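PDB 6FUV: solute Binding Protein, BlMnBP1 in complex with mannotriose from Bifidobacterium, which binds manno-oligosaccharides such as beta-mannotriose and probably hands them to an ABC transporter for uptake. Local coordinates for residues N1-G5 / S96-S101. Numbering follows the deposited sequence.
Sequences NNKAG and SNYFVS
With chi1 at -58°, CG of N1 swings beside its own backbone N and anti to the carbonyl carbon, which carries the amide to the bend at 96-99; V100 holds CG1 anti to its backbone N (chi1 179°), setting both methyls against the tail. Each N-H of the N1 amide serves one backbone carbonyl: the one trans to OD1 reaches F99 O, 2.8 Å from N1 ND2, and the one cis to OD1 reaches S96 O, 3.0 Å from N1 ND2. Both bonds are bent, and both acceptors lie somewhat out of the amide plane. V100 supplies the apolar part. Its CG1 sits 3.7 Å from N2 CA, while its CG2 is 3.8 Å from N1 O, and the side chains of N2 and V100 cross at about a right angle. The amide of N2 turns back to its own chain: ND2 bonds V6 O, and OD1 takes a weak hydrogen bond from G5 N. Around the contact, the backbone of V100 bonds that of I309 in strand 298-309, and Q318 of helix 315-330 touches V100 and bonds K3 N. This is plain packing in a solute-binding protein of the PBP clan, joining the N-terminal tail ahead of strand 22-28 to the loop between strands 84-86 and 103-104; the F99 side chain lies about 13 Å from a bound beta-D-mannopyranose. Since both acceptors are main-chain oxygens, the N1 grip depends on the backbone path at 96-99 rather than on a side-chain acceptor, and ties S96 to F99.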
# COMPACT_ATOMS: atom_id res chain seq x y z
N ASN A 1 -21.68 9.91 10.37
CA ASN A 1 -22.10 9.40 11.70
C ASN A 1 -21.47 10.27 12.81
O ASN A 1 -21.03 9.77 13.85
CB ASN A 1 -21.67 7.95 11.90
CG ASN A 1 -22.22 7.02 10.84
OD1 ASN A 1 -23.36 6.55 10.94
ND2 ASN A 1 -21.41 6.74 9.83
N ASN A 2 -21.45 11.58 12.56
CA ASN A 2 -20.68 12.52 13.36
C ASN A 2 -21.57 12.96 14.51
O ASN A 2 -22.50 13.75 14.31
CB ASN A 2 -20.23 13.71 12.52
CG ASN A 2 -19.16 14.50 13.17
OD1 ASN A 2 -19.21 14.73 14.37
ND2 ASN A 2 -18.17 14.92 12.40
N LYS A 3 -21.23 12.52 15.71
CA LYS A 3 -22.01 12.82 16.89
C LYS A 3 -21.74 14.24 17.35
O LYS A 3 -22.66 14.90 17.83
CB LYS A 3 -21.70 11.81 18.00
CG LYS A 3 -22.20 10.41 17.69
CD LYS A 3 -21.84 9.36 18.72
CE LYS A 3 -22.06 7.95 18.18
NZ LYS A 3 -21.43 6.86 18.99
N ALA A 4 -20.49 14.71 17.25
CA ALA A 4 -20.19 16.08 17.68
C ALA A 4 -20.44 17.13 16.61
O ALA A 4 -20.37 18.33 16.89
CB ALA A 4 -18.74 16.22 18.14
N GLY A 5 -20.75 16.71 15.39
CA GLY A 5 -20.99 17.65 14.32
C GLY A 5 -19.80 18.53 13.99
O GLY A 5 -19.91 19.54 13.29
N SER A 96 -20.01 3.90 5.62
CA SER A 96 -20.93 4.58 6.51
C SER A 96 -21.55 3.64 7.54
O SER A 96 -22.19 4.12 8.48
CB SER A 96 -22.03 5.26 5.72
OG SER A 96 -22.89 4.36 5.12
N ASN A 97 -21.35 2.33 7.38
CA ASN A 97 -21.77 1.34 8.36
C ASN A 97 -20.76 1.18 9.47
O ASN A 97 -21.06 0.52 10.46
CB ASN A 97 -22.01 -0.00 7.69
CG ASN A 97 -23.32 -0.04 6.91
OD1 ASN A 97 -24.27 0.67 7.23
ND2 ASN A 97 -23.38 -0.87 5.87
N TYR A 98 -19.56 1.77 9.34
CA TYR A 98 -18.55 1.57 10.37
C TYR A 98 -17.89 2.85 10.84
O TYR A 98 -17.46 2.95 11.97
CB TYR A 98 -17.48 0.62 9.86
CG TYR A 98 -17.89 -0.78 9.61
CD1 TYR A 98 -18.16 -1.61 10.68
CD2 TYR A 98 -18.04 -1.28 8.32
CE1 TYR A 98 -18.54 -2.90 10.50
CE2 TYR A 98 -18.47 -2.59 8.13
CZ TYR A 98 -18.67 -3.39 9.25
OH TYR A 98 -19.07 -4.68 9.11
N PHE A 99 -17.73 3.82 9.96
CA PHE A 99 -16.84 4.94 10.23
C PHE A 99 -17.55 6.28 10.22
O PHE A 99 -18.63 6.42 9.64
CB PHE A 99 -15.70 4.94 9.21
CG PHE A 99 -14.94 3.67 9.15
CD1 PHE A 99 -14.02 3.37 10.11
CD2 PHE A 99 -15.09 2.80 8.10
CE1 PHE A 99 -13.35 2.25 10.07
CE2 PHE A 99 -14.36 1.65 8.05
CZ PHE A 99 -13.48 1.39 9.02
N VAL A 100 -16.93 7.25 10.88
CA VAL A 100 -17.46 8.62 10.95
C VAL A 100 -16.96 9.41 9.75
O VAL A 100 -15.80 9.32 9.38
CB VAL A 100 -17.02 9.33 12.24
CG1 VAL A 100 -17.58 10.75 12.26
CG2 VAL A 100 -17.47 8.58 13.44
N SER A 101 -17.85 10.15 9.11
CA SER A 101 -17.45 10.95 7.95
C SER A 101 -16.62 12.15 8.40
O SER A 101 -16.93 12.80 9.41
CB SER A 101 -18.67 11.43 7.17
OG SER A 101 -18.25 12.44 6.27